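Local coordinates for protein aromatic amino acid aminotransferase I (Candida albicans WO-1, PDB 6HNU) that probably transfers the amino group of aromatic amino acids to 2-oxoglutarate with the help of pyridoxal 5'-phosphate, giving aromatic oxo-acids and glutamate, at residues B[13-25]-B[146-158]. Residues are numbered along the deposited sequence; the frame is centred on the assembly and turned at random.
Sequences THLLSNESKARQT and DSTLRTFCSKGDT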
ATOM      1  N   THR B  13       2.709 -19.931 -16.232  1.00 26.88           N
ATOM      2  CA  THR B  13       2.476 -20.142 -14.779  1.00 26.04           C
ATOM      3  C   THR B  13       3.708 -20.854 -14.202  1.00 24.85           C
ATOM      4  O   THR B  13       4.008 -20.624 -13.040  1.00 23.62           O
ATOM      5  CB  THR B  13       1.096 -20.751 -14.490  1.00 27.13           C
ATOM      6  OG1 THR B  13       1.039 -21.967 -15.207  1.00 27.60           O
ATOM      7  CG2 THR B  13      -0.064 -19.849 -14.872  1.00 28.58           C
ATOM      8  N   HIS B  14       4.528 -21.527 -15.013  1.00 23.43           N
ATOM      9  CA  HIS B  14       5.804 -22.130 -14.545  1.00 23.16           C
ATOM     10  C   HIS B  14       6.815 -21.044 -14.105  1.00 22.66           C
ATOM     11  O   HIS B  14       7.816 -21.369 -13.432  1.00 22.08           O
ATOM     12  CB  HIS B  14       6.374 -23.080 -15.621  1.00 24.07           C
ATOM     13  CG  HIS B  14       6.750 -22.390 -16.896  1.00 23.43           C
ATOM     14  ND1 HIS B  14       5.819 -22.039 -17.846  1.00 22.83           N
ATOM     15  CD2 HIS B  14       7.935 -21.964 -17.362  1.00 23.79           C
ATOM     16  CE1 HIS B  14       6.425 -21.458 -18.865  1.00 24.21           C
ATOM     17  NE2 HIS B  14       7.721 -21.380 -18.582  1.00 24.23           N
ATOM     18  N   LEU B  15       6.598 -19.768 -14.410  1.00 23.07           N
ATOM     19  CA  LEU B  15       7.571 -18.718 -13.987  1.00 22.20           C
ATOM     20  C   LEU B  15       7.150 -18.099 -12.648  1.00 21.64           C
ATOM     21  O   LEU B  15       7.963 -17.348 -12.046  1.00 19.40           O
ATOM     22  CB  LEU B  15       7.693 -17.681 -15.107  1.00 21.61           C
ATOM     23  CG  LEU B  15       8.307 -18.240 -16.389  1.00 23.47           C
ATOM     24  CD1 LEU B  15       8.458 -17.132 -17.420  1.00 22.10           C
ATOM     25  CD2 LEU B  15       9.643 -18.930 -16.097  1.00 23.50           C
ATOM     26  N   LEU B  16       5.933 -18.400 -12.171  1.00 20.56           N
ATOM     27  CA  LEU B  16       5.523 -17.993 -10.801  1.00 20.47           C
ATOM     28  C   LEU B  16       6.426 -18.685  -9.778  1.00 21.90           C
ATOM     29  O   LEU B  16       6.811 -19.843 -10.007  1.00 22.54           O
ATOM     30  CB  LEU B  16       4.067 -18.375 -10.549  1.00 20.16           C
ATOM     31  CG  LEU B  16       3.029 -17.658 -11.391  1.00 18.82           C
ATOM     32  CD1 LEU B  16       1.700 -18.376 -11.290  1.00 21.08           C
ATOM     33  CD2 LEU B  16       2.871 -16.176 -10.986  1.00 19.54           C
ATOM     34  N   SER B  17       6.747 -17.994  -8.691  1.00 21.13           N
ATOM     35  CA  SER B  17       7.352 -18.577  -7.478  1.00 21.70           C
ATOM     36  C   SER B  17       6.383 -19.643  -6.917  1.00 22.88           C
ATOM     37  O   SER B  17       5.127 -19.488  -7.067  1.00 20.20           O
ATOM     38  CB  SER B  17       7.658 -17.511  -6.473  1.00 23.71           C
ATOM     39  OG  SER B  17       6.509 -17.170  -5.726  1.00 23.55           O
ATOM     40  N   ASN B  18       6.930 -20.688  -6.305  1.00 23.11           N
ATOM     41  CA  ASN B  18       6.173 -21.715  -5.542  1.00 26.27           C
ATOM     42  C   ASN B  18       5.223 -21.012  -4.559  1.00 24.63           C
ATOM     43  O   ASN B  18       4.029 -21.384  -4.526  1.00 24.31           O
ATOM     44  CB  ASN B  18       7.139 -22.695  -4.864  1.00 28.91           C
ATOM     45  CG  ASN B  18       7.801 -23.626  -5.860  1.00 30.79           C
ATOM     46  OD1 ASN B  18       7.437 -23.655  -7.036  1.00 31.05           O
ATOM     47  ND2 ASN B  18       8.783 -24.390  -5.406  1.00 32.27           N
ATOM     48  N   GLU B  19       5.684 -19.950  -3.898  1.00 20.63           N
ATOM     49  CA  GLU B  19       4.923 -19.251  -2.829  1.00 23.98           C
ATOM     50  C   GLU B  19       3.695 -18.557  -3.446  1.00 23.06           C
ATOM     51  O   GLU B  19       2.587 -18.613  -2.864  1.00 21.72           O
ATOM     52  CB  GLU B  19       5.872 -18.307  -2.086  1.00 26.78           C
ATOM     53  CG  GLU B  19       7.049 -19.028  -1.402  1.00 29.92           C
ATOM     54  CD  GLU B  19       8.294 -19.317  -2.241  1.00 29.53           C
ATOM     55  OE1 GLU B  19       8.295 -19.007  -3.435  1.00 27.43           O
ATOM     56  OE2 GLU B  19       9.277 -19.823  -1.686  1.00 34.71           O
ATOM     57  N   SER B  20       3.853 -17.946  -4.616  1.00 21.53           N
ATOM     58  CA  SER B  20       2.753 -17.243  -5.321  1.00 20.15           C
ATOM     59  C   SER B  20       1.697 -18.285  -5.715  1.00 20.16           C
ATOM     60  O   SER B  20       0.485 -18.060  -5.484  1.00 19.28           O
ATOM     61  CB  SER B  20       3.282 -16.502  -6.503  1.00 18.96           C
ATOM     62  OG  SER B  20       2.268 -15.812  -7.181  1.00 18.04           O
ATOM     63  N   LYS B  21       2.134 -19.411  -6.281  1.00 21.72           N
ATOM     64  CA  LYS B  21       1.187 -20.465  -6.748  1.00 24.88           C
ATOM     65  C   LYS B  21       0.339 -20.983  -5.582  1.00 22.24           C
ATOM     66  O   LYS B  21      -0.836 -21.277  -5.809  1.00 23.78           O
ATOM     67  CB  LYS B  21       1.962 -21.639  -7.350  1.00 28.90           C
ATOM     68  CG  LYS B  21       2.392 -21.490  -8.801  1.00 33.57           C
ATOM     69  CD  LYS B  21       3.631 -22.322  -9.031  1.00 38.63           C
ATOM     70  CE  LYS B  21       3.801 -22.762 -10.457  1.00 47.40           C
ATOM     71  NZ  LYS B  21       5.236 -23.015 -10.745  1.00 53.31           N
ATOM     72  N   ALA B  22       0.918 -21.113  -4.396  1.00 24.18           N
ATOM     73  CA  ALA B  22       0.262 -21.636  -3.166  1.00 24.37           C
ATOM     74  C   ALA B  22      -0.723 -20.642  -2.515  1.00 26.34           C
ATOM     75  O   ALA B  22      -1.476 -21.073  -1.618  1.00 25.86           O
ATOM     76  CB  ALA B  22       1.319 -22.059  -2.182  1.00 26.55           C
ATOM     77  N   ARG B  23      -0.733 -19.360  -2.901  1.00 24.64           N
ATOM     78  CA  ARG B  23      -1.655 -18.344  -2.315  1.00 25.00           C
ATOM     79  C   ARG B  23      -3.099 -18.751  -2.621  1.00 27.00           C
ATOM     80  O   ARG B  23      -3.311 -19.329  -3.701  1.00 25.82           O
ATOM     81  CB  ARG B  23      -1.358 -16.933  -2.828  1.00 22.78           C
ATOM     82  CG  ARG B  23      -0.093 -16.336  -2.215  1.00 22.97           C
ATOM     83  CD  ARG B  23       0.170 -14.892  -2.622  1.00 21.80           C
ATOM     84  NE  ARG B  23       1.404 -14.465  -2.007  1.00 19.47           N
ATOM     85  CZ  ARG B  23       1.522 -14.048  -0.752  1.00 20.46           C
ATOM     86  NH1 ARG B  23       0.454 -13.941   0.040  1.00 21.05           N
ATOM     87  NH2 ARG B  23       2.726 -13.775  -0.282  1.00 21.81           N
ATOM     88  N   GLN B  24      -4.041 -18.519  -1.693  1.00 27.70           N
ATOM     89  CA  GLN B  24      -5.462 -18.952  -1.843  1.00 32.66           C
ATOM     90  C   GLN B  24      -6.403 -17.768  -1.661  1.00 34.67           C
ATOM     91  O   GLN B  24      -5.985 -16.755  -1.101  1.00 33.35           O
ATOM     92  CB  GLN B  24      -5.801 -20.039  -0.831  1.00 37.26           C
ATOM     93  CG  GLN B  24      -4.774 -21.154  -0.773  1.00 42.53           C
ATOM     94  CD  GLN B  24      -5.253 -22.315   0.063  1.00 49.62           C
ATOM     95  OE1 GLN B  24      -6.341 -22.849  -0.149  1.00 57.17           O
ATOM     96  NE2 GLN B  24      -4.448 -22.709   1.034  1.00 57.24           N
ATOM     97  N   THR B  25      -7.643 -17.888  -2.146  1.00 38.31           N
ATOM     98  CA  THR B  25      -8.748 -16.949  -1.825  1.00 39.32           C
ATOM     99  C   THR B  25      -9.217 -17.237  -0.395  1.00 41.21           C
ATOM    100  O   THR B  25      -8.918 -18.352   0.113  1.00 38.73           O
ATOM    101  CB  THR B  25      -9.930 -17.061  -2.796  1.00 40.92           C
ATOM    102  OG1 THR B  25     -10.274 -18.448  -2.864  1.00 46.28           O
ATOM    103  CG2 THR B  25      -9.610 -16.514  -4.168  1.00 44.05           C
ATOM    104  N   ASP B 146       7.616  -4.324  -5.608  1.00 16.47           N
ATOM    105  CA  ASP B 146       7.706  -5.208  -4.424  1.00 17.82           C
ATOM    106  C   ASP B 146       6.856  -6.444  -4.692  1.00 15.97           C
ATOM    107  O   ASP B 146       7.385  -7.579  -4.529  1.00 15.00           O
ATOM    108  CB  ASP B 146       7.304  -4.469  -3.153  1.00 19.32           C
ATOM    109  CG  ASP B 146       7.505  -5.315  -1.902  1.00 19.58           C
ATOM    110  OD1 ASP B 146       8.637  -5.664  -1.628  1.00 23.55           O
ATOM    111  OD2 ASP B 146       6.547  -5.529  -1.198  1.00 23.60           O
ATOM    112  N   SER B 147       5.640  -6.235  -5.185  1.00 15.80           N
ATOM    113  CA  SER B 147       4.664  -7.320  -5.507  1.00 15.55           C
ATOM    114  C   SER B 147       5.155  -8.190  -6.652  1.00 15.67           C
ATOM    115  O   SER B 147       4.911  -9.423  -6.570  1.00 16.69           O
ATOM    116  CB  SER B 147       3.278  -6.791  -5.789  1.00 16.88           C
ATOM    117  OG  SER B 147       2.808  -6.087  -4.645  1.00 17.81           O
ATOM    118  N   THR B 148       5.843  -7.617  -7.660  1.00 14.89           N
ATOM    119  CA  THR B 148       6.450  -8.382  -8.780  1.00 14.83           C
ATOM    120  C   THR B 148       7.474  -9.379  -8.220  1.00 13.94           C
ATOM    121  O   THR B 148       7.445 -10.559  -8.610  1.00 14.33           O
ATOM    122  CB  THR B 148       7.076  -7.436  -9.812  1.00 14.81           C
ATOM    123  OG1 THR B 148       6.020  -6.580 -10.285  1.00 14.56           O
ATOM    124  CG2 THR B 148       7.777  -8.182 -10.921  1.00 15.89           C
ATOM    125  N   LEU B 149       8.384  -8.909  -7.382  1.00 15.23           N
ATOM    126  CA  LEU B 149       9.415  -9.783  -6.785  1.00 16.09           C
ATOM    127  C   LEU B 149       8.710 -10.873  -5.971  1.00 16.64           C
ATOM    128  O   LEU B 149       9.110 -12.045  -6.063  1.00 17.39           O
ATOM    129  CB  LEU B 149      10.316  -8.929  -5.899  1.00 15.83           C
ATOM    130  CG  LEU B 149      11.334  -8.045  -6.615  1.00 16.17           C
ATOM    131  CD1 LEU B 149      11.811  -6.969  -5.678  1.00 15.86           C
ATOM    132  CD2 LEU B 149      12.492  -8.879  -7.117  1.00 17.29           C
ATOM    133  N   ARG B 150       7.600 -10.557  -5.298  1.00 16.82           N
ATOM    134  CA  ARG B 150       6.932 -11.598  -4.459  1.00 16.95           C
ATOM    135  C   ARG B 150       6.183 -12.632  -5.300  1.00 17.80           C
ATOM    136  O   ARG B 150       5.931 -13.725  -4.748  1.00 17.36           O
ATOM    137  CB  ARG B 150       6.028 -10.966  -3.397  1.00 16.01           C
ATOM    138  CG  ARG B 150       6.786 -10.091  -2.420  1.00 17.27           C
ATOM    139  CD  ARG B 150       5.885  -9.222  -1.557  1.00 19.49           C
ATOM    140  NE  ARG B 150       5.379  -9.995  -0.448  1.00 20.60           N
ATOM    141  CZ  ARG B 150       4.575  -9.540   0.516  1.00 19.67           C
ATOM    142  NH1 ARG B 150       4.247 -10.342   1.498  1.00 17.92           N
ATOM    143  NH2 ARG B 150       4.116  -8.297   0.500  1.00 20.40           N
ATOM    144  N   THR B 151       5.779 -12.287  -6.520  1.00 17.01           N
ATOM    145  CA  THR B 151       4.986 -13.122  -7.447  1.00 17.80           C
ATOM    146  C   THR B 151       5.922 -14.049  -8.239  1.00 17.11           C
ATOM    147  O   THR B 151       5.557 -15.212  -8.403  1.00 17.67           O
ATOM    148  CB  THR B 151       4.149 -12.218  -8.348  1.00 19.12           C
ATOM    149  OG1 THR B 151       3.309 -11.469  -7.464  1.00 18.63           O
ATOM    150  CG2 THR B 151       3.371 -12.969  -9.402  1.00 20.00           C
ATOM    151  N   PHE B 152       7.107 -13.575  -8.666  1.00 17.77           N
ATOM    152  CA  PHE B 152       7.959 -14.336  -9.624  1.00 17.28           C
ATOM    153  C   PHE B 152       9.265 -14.844  -9.000  1.00 18.59           C
ATOM    154  O   PHE B 152       9.951 -15.592  -9.685  1.00 21.77           O
ATOM    155  CB  PHE B 152       8.243 -13.490 -10.852  1.00 16.53           C
ATOM    156  CG  PHE B 152       7.007 -13.139 -11.626  1.00 15.70           C
ATOM    157  CD1 PHE B 152       6.251 -14.123 -12.232  1.00 15.64           C
ATOM    158  CD2 PHE B 152       6.567 -11.831 -11.702  1.00 15.89           C
ATOM    159  CE1 PHE B 152       5.114 -13.805 -12.965  1.00 14.97           C
ATOM    160  CE2 PHE B 152       5.416 -11.519 -12.401  1.00 15.05           C
ATOM    161  CZ  PHE B 152       4.689 -12.502 -13.027  1.00 15.23           C
ATOM    162  N   CYS B 153       9.581 -14.501  -7.767  1.00 17.09           N
ATOM    163  CA  CYS B 153      10.909 -14.798  -7.164  1.00 18.47           C
ATOM    164  C   CYS B 153      10.795 -15.422  -5.779  1.00 23.24           C
ATOM    165  O   CYS B 153      10.030 -14.905  -4.959  1.00 23.75           O
ATOM    166  CB  CYS B 153      11.726 -13.520  -7.056  1.00 18.53           C
ATOM    167  SG  CYS B 153      12.023 -12.743  -8.668  1.00 19.73           S
ATOM    168  N   SER B 154      11.568 -16.501  -5.545  1.00 26.52           N
ATOM    169  CA  SER B 154      11.864 -17.084  -4.218  1.00 25.88           C
ATOM    170  C   SER B 154      13.273 -16.618  -3.840  1.00 25.94           C
ATOM    171  O   SER B 154      14.060 -16.256  -4.776  1.00 21.45           O
ATOM    172  CB  SER B 154      11.736 -18.605  -4.229  1.00 27.02           C
ATOM    173  OG  SER B 154      10.542 -19.069  -4.910  1.00 26.53           O
ATOM    174  N   LYS B 155      13.596 -16.639  -2.547  1.00 22.05           N
ATOM    175  CA  LYS B 155      14.944 -16.335  -2.025  1.00 23.94           C
ATOM    176  C   LYS B 155      15.986 -17.180  -2.776  1.00 25.39           C
ATOM    177  O   LYS B 155      15.709 -18.375  -3.034  1.00 21.61           O
ATOM    178  CB  LYS B 155      15.022 -16.605  -0.524  1.00 29.86           C
ATOM    179  CG  LYS B 155      16.403 -16.341   0.050  1.00 33.66           C
ATOM    180  CD  LYS B 155      16.596 -16.737   1.505  1.00 40.69           C
ATOM    181  CE  LYS B 155      18.060 -17.010   1.809  1.00 43.03           C
ATOM    182  NZ  LYS B 155      18.293 -17.249   3.254  1.00 46.11           N
ATOM    183  N   GLY B 156      17.091 -16.556  -3.198  1.00 24.14           N
ATOM    184  CA  GLY B 156      18.187 -17.203  -3.949  1.00 23.44           C
ATOM    185  C   GLY B 156      17.947 -17.212  -5.452  1.00 22.30           C
ATOM    186  O   GLY B 156      18.854 -17.604  -6.185  1.00 23.70           O
ATOM    187  N   ASP B 157      16.758 -16.826  -5.938  1.00 23.14           N
ATOM    188  CA  ASP B 157      16.514 -16.678  -7.398  1.00 20.93           C
ATOM    189  C   ASP B 157      17.330 -15.478  -7.916  1.00 19.11           C
ATOM    190  O   ASP B 157      17.811 -14.646  -7.125  1.00 17.83           O
ATOM    191  CB  ASP B 157      15.031 -16.510  -7.755  1.00 20.71           C
ATOM    192  CG  ASP B 157      14.156 -17.746  -7.629  1.00 22.46           C
ATOM    193  OD1 ASP B 157      14.703 -18.857  -7.497  1.00 20.39           O
ATOM    194  OD2 ASP B 157      12.906 -17.583  -7.702  1.00 19.56           O
ATOM    195  N   THR B 158      17.500 -15.406  -9.226  1.00 18.54           N
ATOM    196  CA  THR B 158      18.171 -14.288  -9.920  1.00 19.03           C
ATOM    197  C   THR B 158      17.175 -13.546 -10.795  1.00 16.33           C
ATOM    198  O   THR B 158      16.352 -14.194 -11.503  1.00 16.77           O
ATOM    199  CB  THR B 158      19.357 -14.799 -10.754  1.00 21.13           C
ATOM    200  OG1 THR B 158      20.309 -15.251  -9.799  1.00 19.51           O
ATOM    201  CG2 THR B 158      20.003 -13.726 -11.605  1.00 21.24           C
TER
HETATM  202  O   HOH W   1       7.599 -15.495  -3.838  1.00 21.12           O
HETATM  203  O   HOH W   2       9.918 -20.804  -6.678  1.00 33.47           O
HETATM  204  O   HOH W   3       1.573 -13.300  -6.081  1.00 18.22           O
HETATM  205  O   HOH W   4       3.666 -14.659  -3.493  1.00 35.33           O
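Leu16 lays its CD2 methyl against Thr151 CG2 at 3.6 Å, the two side chains running side by side in the same direction, and the same methyl lies 3.8 Å from Phe152 CE1. Thr151 CG2 also sits over the centre of one face of the Phe152 ring, while its OG1 donates to Ser147 O within the helix. At the ring edge, in plane, lies Leu15 O, which shares the ammonium of Lys208 with Phe152 O.

Beside this apolar patch, the last turn of helix 141-152 presents its carbonyls to the start of helix 18-22. Ser17 N donates to Thr151 O over 3.0 Å in a nearly straight bond (159°), and Ser20 CB packs 3.2 Å from the same oxygen. Ser17 is the N-cap of helix 18-22: its OG, set between the backbone N and the carbonyl carbon (chi1 82°), accepts from Ser20 N and donates to a water that in turn bonds Arg150 O and Cys153 O. A second water joins Asn18 N to Ser154 OG. Ser154 OG donates to the syn lone pair of Glu19 OE1 at 2.7 Å, reached by a bend in the glutamate chain at chi2.

Towards the dimer interface, the guanidinium planes of Arg23 and Arg150 stand nearly perpendicular, with NH2 of Arg23 4.2 Å from NH1 of Arg150. Water links Arg23 NE to Arg150 O. Outside the two segments, Arg150 NH2 forms a salt bridge with Asp146 of the second subunit, which probably eases the like-charge approach. The contact thus fastens the N-terminal segment to the helix whose first residues, Asn141 and Thr142, belong to the pyridoxal-phosphate site, within the large domain of a class-I, fold-type I aminotransferase dimer.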